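Local coordinates for uncharacterized protein C22E12.03c (Schizosaccharomyces pombe, PDB 4QYT) that converts methylglyoxal to D-lactate in a single step without glutathione and takes part in protection against reactive oxygen species, at residues A[5-10]-A[30-35]; A[11-16]-A[36-41]. All blocks are in the same frame, centred on the assembly; numbering follows the deposited sequence.

Both contacts join the same two neighbouring parallel strands, 7-12 and 34-39, the outer arms of one beta-alpha-beta unit. Interaction 1 covers the N-terminal halves and interaction 2 the C-terminal halves; their centres lie about 16 Å apart, and the backbone pair Leu9 O and Val37 N, 3.0 Å apart, carries the probable hydrogen bonding across the seam. Interaction 1 is partly buried, with exposed residues such as Val5 and Pro33 at its start, and its side-chain contacts are aliphatic. Interaction 2 is buried and turns polar beyond Val11, toward Asp13 and Gly40: a tyrosine hydroxyl, a carboxylate and two waters bridge the segments there, beside the turn that leads into helix 17-29.

Interaction 1. Residues A[5-10]-A[30-35]; sequences VKVCLF and AEIPID
Residues 5-10 and 30-35 form the opening part of a parallel strand pair within a beta-alpha-beta crossover, with Val7 opposite Ile34 (CA atoms 4.5 Å apart) and Cys8 opposite Asp35. Three backbone hydrogen bonds fix this register: Val7 N to Pro33 O, Asp35 N to Val7 O and Leu9 N to Asp35 O, each 2.9 Å long. The last is the straightest, at 170° about the hydrogen. Val7 O also receives the CA-H of Ile34, with Ile34 CA at 3.2 Å from it.

The two methyls of Val7 serve different partners. CG1, anti to the backbone N (chi1 -178°), meets Ile34 CD1 at 3.6 Å, whereas CG2 reaches Ile32 CG2 at 3.8 Å. Both isoleucines cross the valine obliquely. The same Ile32 methyl also touches Val5 CG1 at 3.9 Å, so a single branch spans two residues of the partner segment. Before the regular pairing begins, Pro33 CD lies 3.3 Å from Val5 O, a buried carbonyl oxygen without a hydrogen-bond partner in the model.

On the face bearing Val7, helix 17-29 covers the pair: Phe27 touches Val7 and Ile32, and Trp24 touches Leu9. Ile32 also meets Leu175 and Val178 of helix 167-178. Asp35, on the other face, is hydrogen-bonded through OD2 to Tyr74 OH, while strand 76-79 flanks strand 7-12 on the side away from 34-39.

Interaction 2. Residues A[11-16]-A[36-41]; sequences VADGTD and SVYVGE. With EDO (1,2-ethanediol), chain E.
Tyr38 OH donates a hydrogen bond to Asp13 OD2 at 2.7 Å, tying Tyr38, on strand 34-39, to the loop residue Asp13 that follows Val11 and Ala12. The oxygen is met on its syn side, somewhat out of the carboxylate plane, and the carboxylate stands 82° to the ring while lying at the ring's edge. With CG anti to the backbone N (chi1 169°), the tyrosine extends along the strand direction, and Gly40 N sits over one face of its ring. OD2 accepts from two waters as well: one also donates to Val39 O, at 2.7 Å, and accepts from Asp13 N, while the other accepts from Glu41 N. A phenylalanine at Tyr38 would keep the ring but lose the hydroxyl, and would probably leave Asp13 OD2 relying on water alone to link it with residues 36-41.

Behind this group, Val39 N to Val11 O at 2.9 Å and Val11 N to Val37 O at 3.0 Å pair the backbones. The second bond is bent, with its donor 40° out of the carbonyl plane. Val11 CG1 packs against Tyr38 CB at 4.1 Å.

Farther out, Lys48 N binds Asp13 OD1, and Asn42 N is a further partner of Tyr38 OH. Thr15 OG1 accepts from Ala12 N at 2.9 Å, bracing the type II turn from Ala12 to Thr15. Asp16 then N-caps helix 17-29 by binding the backbone N of Glu19. This strand-turn-helix passage is the first half of a beta-alpha-beta unit, as in parallel alpha/beta folds; the inferred active-site Glu19 in the helix's first turn is consistent with the DJ-1/PfpI family.

Interaction 1. Residues A[5-10]-A[30-35]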
loop_
_atom_site.group_PDB
_atom_site.type_symbol
_atom_site.label_atom_id
_atom_site.label_comp_id
_atom_site.label_asym_id
_atom_site.label_seq_id
_atom_site.Cartn_x
_atom_site.Cartn_y
_atom_site.Cartn_z
ATOM N N VAL A 5 -9.486 -20.054 7.278
ATOM C CA VAL A 5 -8.177 -19.384 7.599
ATOM C C VAL A 5 -8.493 -17.994 8.076
ATOM O O VAL A 5 -9.321 -17.317 7.464
ATOM C CB VAL A 5 -7.251 -19.328 6.364
ATOM C CG1 VAL A 5 -6.013 -18.489 6.623
ATOM C CG2 VAL A 5 -6.850 -20.739 5.968
ATOM N N LYS A 6 -7.660 -17.510 8.978
ATOM C CA LYS A 6 -7.988 -16.310 9.707
ATOM C C LYS A 6 -6.693 -15.554 9.980
ATOM O O LYS A 6 -5.810 -16.062 10.695
ATOM C CB LYS A 6 -8.651 -16.742 11.008
ATOM C CG LYS A 6 -10.011 -17.387 10.797
ATOM C CD LYS A 6 -10.575 -17.939 12.087
ATOM C CE LYS A 6 -9.724 -19.075 12.647
ATOM N NZ LYS A 6 -10.458 -20.334 13.011
ATOM N N VAL A 7 -6.571 -14.339 9.456
ATOM C CA VAL A 7 -5.303 -13.618 9.491
ATOM C C VAL A 7 -5.367 -12.455 10.474
ATOM O O VAL A 7 -6.349 -11.710 10.517
ATOM C CB VAL A 7 -4.968 -13.105 8.070
ATOM C CG1 VAL A 7 -3.634 -12.380 8.040
ATOM C CG2 VAL A 7 -4.989 -14.252 7.066
ATOM N N CYS A 8 -4.259 -12.284 11.200
ATOM C CA CYS A 8 -4.010 -11.088 12.000
ATOM C C CYS A 8 -2.879 -10.287 11.372
ATOM O O CYS A 8 -1.757 -10.802 11.238
ATOM C CB CYS A 8 -3.578 -11.480 13.410
ATOM S SG CYS A 8 -2.982 -10.093 14.384
ATOM N N LEU A 9 -3.177 -9.042 11.016
ATOM C CA LEU A 9 -2.152 -8.095 10.585
ATOM C C LEU A 9 -1.912 -7.152 11.770
ATOM O O LEU A 9 -2.736 -6.318 12.106
ATOM C CB LEU A 9 -2.665 -7.375 9.342
ATOM C CG LEU A 9 -1.761 -6.390 8.671
ATOM C CD1 LEU A 9 -0.345 -6.732 8.546
ATOM C CD2 LEU A 9 -2.340 -5.926 7.363
ATOM N N PHE A 10 -0.770 -7.366 12.443
ATOM C CA PHE A 10 -0.423 -6.467 13.542
ATOM C C PHE A 10 -0.119 -5.088 12.999
ATOM O O PHE A 10 0.417 -4.915 11.905
ATOM C CB PHE A 10 0.791 -7.006 14.305
ATOM C CG PHE A 10 0.497 -8.153 15.225
ATOM C CD1 PHE A 10 -0.280 -7.965 16.359
ATOM C CD2 PHE A 10 1.036 -9.420 15.028
ATOM C CE1 PHE A 10 -0.502 -9.001 17.256
ATOM C CE2 PHE A 10 0.825 -10.438 15.939
ATOM C CZ PHE A 10 0.063 -10.237 17.055
ATOM N N ALA A 30 -8.760 -12.294 -1.653
ATOM C CA ALA A 30 -8.903 -13.734 -1.488
ATOM C C ALA A 30 -10.112 -14.162 -0.709
ATOM O O ALA A 30 -10.376 -15.371 -0.573
ATOM C CB ALA A 30 -7.634 -14.312 -0.872
ATOM N N GLU A 31 -10.833 -13.211 -0.142
ATOM C CA GLU A 31 -11.975 -13.478 0.739
ATOM C C GLU A 31 -11.562 -14.374 1.908
ATOM O O GLU A 31 -12.318 -15.229 2.371
ATOM C CB GLU A 31 -13.162 -14.066 -0.061
ATOM C CG GLU A 31 -13.631 -13.147 -1.185
ATOM C CD GLU A 31 -14.804 -13.631 -1.988
ATOM O OE1 GLU A 31 -14.861 -14.839 -2.232
ATOM O OE2 GLU A 31 -15.778 -12.870 -2.060
ATOM N N ILE A 32 -10.381 -14.078 2.454
ATOM C CA ILE A 32 -9.878 -14.687 3.666
ATOM C C ILE A 32 -10.005 -13.697 4.794
ATOM O O ILE A 32 -9.467 -12.581 4.684
ATOM C CB ILE A 32 -8.432 -15.150 3.476
ATOM C CG1 ILE A 32 -8.376 -16.310 2.472
ATOM C CG2 ILE A 32 -7.788 -15.510 4.798
ATOM C CD1 ILE A 32 -6.992 -16.763 2.066
ATOM N N PRO A 33 -10.736 -14.027 5.867
ATOM C CA PRO A 33 -10.886 -13.079 6.973
ATOM C C PRO A 33 -9.566 -12.539 7.496
ATOM O O PRO A 33 -8.637 -13.322 7.717
ATOM C CB PRO A 33 -11.625 -13.888 8.036
ATOM C CG PRO A 33 -12.357 -14.920 7.271
ATOM C CD PRO A 33 -11.486 -15.278 6.120
ATOM N N ILE A 34 -9.530 -11.231 7.738
ATOM C CA ILE A 34 -8.334 -10.560 8.229
ATOM C C ILE A 34 -8.746 -9.426 9.143
ATOM O O ILE A 34 -9.638 -8.646 8.789
ATOM C CB ILE A 34 -7.413 -10.096 7.070
ATOM C CG1 ILE A 34 -6.117 -9.501 7.595
ATOM C CG2 ILE A 34 -8.115 -9.154 6.094
ATOM C CD1 ILE A 34 -5.045 -9.379 6.532
ATOM N N ASP A 35 -8.078 -9.354 10.300
ATOM C CA ASP A 35 -8.246 -8.258 11.245
ATOM C C ASP A 35 -6.922 -7.517 11.369
ATOM O O ASP A 35 -5.881 -8.159 11.419
ATOM C CB ASP A 35 -8.582 -8.755 12.668
ATOM C CG ASP A 35 -9.947 -9.381 12.837
ATOM O OD1 ASP A 35 -10.874 -9.019 12.087
ATOM O OD2 ASP A 35 -10.079 -10.197 13.762
#

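Interaction 2. Residues A[11-16]-A[36-41]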
loop_
_atom_site.group_PDB
_atom_site.type_symbol
_atom_site.label_atom_id
_atom_site.label_comp_id
_atom_site.label_asym_id
_atom_site.label_seq_id
_atom_site.Cartn_x
_atom_site.Cartn_y
_atom_site.Cartn_z
ATOM N N VAL A 11 -0.352 -4.085 13.846
ATOM C CA VAL A 11 -0.132 -2.696 13.478
ATOM C C VAL A 11 0.168 -1.918 14.750
ATOM O O VAL A 11 -0.397 -2.200 15.805
ATOM C CB VAL A 11 -1.315 -2.112 12.675
ATOM C CG1 VAL A 11 -2.577 -1.986 13.532
ATOM C CG2 VAL A 11 -0.993 -0.800 11.983
ATOM N N ALA A 12 1.045 -0.929 14.645
ATOM C CA ALA A 12 1.408 -0.080 15.764
ATOM C C ALA A 12 1.519 1.346 15.233
ATOM O O ALA A 12 1.642 1.569 14.028
ATOM C CB ALA A 12 2.744 -0.550 16.330
ATOM N N ASP A 13 1.582 2.323 16.134
ATOM C CA ASP A 13 2.013 3.640 15.685
ATOM C C ASP A 13 3.379 3.502 15.030
ATOM O O ASP A 13 4.274 2.847 15.559
ATOM C CB ASP A 13 1.998 4.610 16.875
ATOM C CG ASP A 13 0.618 4.782 17.417
ATOM O OD1 ASP A 13 -0.265 5.229 16.691
ATOM O OD2 ASP A 13 0.360 4.320 18.553
ATOM N N GLY A 14 3.539 4.102 13.854
ATOM C CA GLY A 14 4.801 3.971 13.149
ATOM C C GLY A 14 4.852 2.817 12.159
ATOM O O GLY A 14 5.898 2.629 11.520
ATOM N N THR A 15 3.758 2.049 11.983
ATOM C CA THR A 15 3.770 0.990 10.975
ATOM C C THR A 15 3.737 1.604 9.570
ATOM O O THR A 15 2.975 2.551 9.299
ATOM C CB THR A 15 2.569 0.039 11.175
ATOM O OG1 THR A 15 2.791 -0.741 12.363
ATOM C CG2 THR A 15 2.361 -0.864 9.985
ATOM N N ASP A 16 4.495 1.005 8.664
ATOM C CA ASP A 16 4.516 1.466 7.286
ATOM C C ASP A 16 3.203 1.205 6.539
ATOM O O ASP A 16 2.702 0.081 6.525
ATOM C CB ASP A 16 5.666 0.780 6.544
ATOM C CG ASP A 16 5.788 1.289 5.155
ATOM O OD1 ASP A 16 6.253 2.440 5.019
ATOM O OD2 ASP A 16 5.425 0.555 4.213
ATOM N N SER A 36 -6.990 -6.203 11.552
ATOM C CA SER A 36 -5.837 -5.454 12.026
ATOM C C SER A 36 -5.912 -5.381 13.533
ATOM O O SER A 36 -6.970 -5.117 14.114
ATOM C CB SER A 36 -5.781 -4.063 11.400
ATOM O OG SER A 36 -6.988 -3.356 11.643
ATOM N N VAL A 37 -4.774 -5.671 14.164
ATOM C CA VAL A 37 -4.675 -5.768 15.626
ATOM C C VAL A 37 -3.591 -4.824 16.100
ATOM O O VAL A 37 -2.399 -5.021 15.813
ATOM C CB VAL A 37 -4.418 -7.220 16.072
ATOM C CG1 VAL A 37 -4.259 -7.281 17.572
ATOM C CG2 VAL A 37 -5.538 -8.165 15.600
ATOM N N TYR A 38 -4.026 -3.769 16.802
ATOM C CA TYR A 38 -3.176 -2.658 17.203
ATOM C C TYR A 38 -2.499 -2.943 18.534
ATOM O O TYR A 38 -3.149 -3.344 19.516
ATOM C CB TYR A 38 -4.051 -1.408 17.305
ATOM C CG TYR A 38 -3.419 -0.195 17.948
ATOM C CD1 TYR A 38 -2.313 0.438 17.368
ATOM C CD2 TYR A 38 -3.974 0.384 19.068
ATOM C CE1 TYR A 38 -1.793 1.629 17.894
ATOM C CE2 TYR A 38 -3.442 1.542 19.603
ATOM C CZ TYR A 38 -2.376 2.193 19.002
ATOM O OH TYR A 38 -1.889 3.329 19.608
ATOM N N VAL A 39 -1.212 -2.616 18.575
ATOM C CA VAL A 39 -0.418 -2.629 19.767
ATOM C C VAL A 39 0.023 -1.186 20.006
ATOM O O VAL A 39 0.862 -0.643 19.301
ATOM C CB VAL A 39 0.813 -3.527 19.591
ATOM C CG1 VAL A 39 1.732 -3.484 20.810
ATOM C CG2 VAL A 39 0.388 -4.944 19.267
ATOM N N GLY A 40 -0.530 -0.562 21.046
ATOM C CA GLY A 40 -0.199 0.824 21.327
ATOM C C GLY A 40 -1.036 1.426 22.430
ATOM O O GLY A 40 -1.867 0.737 23.024
ATOM N N GLU A 41 -0.888 2.734 22.609
ATOM C CA GLU A 41 -1.498 3.458 23.721
ATOM C C GLU A 41 -2.872 4.021 23.393
ATOM O O GLU A 41 -3.577 4.431 24.305
ATOM C CB GLU A 41 -0.564 4.561 24.250
ATOM C CG GLU A 41 0.694 3.991 24.879
ATOM C CD GLU A 41 0.385 2.898 25.892
ATOM O OE1 GLU A 41 -0.432 3.155 26.808
ATOM O OE2 GLU A 41 0.943 1.781 25.769
HETATM C C1 EDO E . -9.543 -1.098 9.532
HETATM O O1 EDO E . -9.382 0.260 9.302
HETATM C C2 EDO E . -8.442 -2.092 9.101
HETATM O O2 EDO E . -7.282 -1.706 9.696
HETATM O O HOH W 1 2.057 1.763 18.991
HETATM O O HOH W 2 1.347 3.657 20.878
#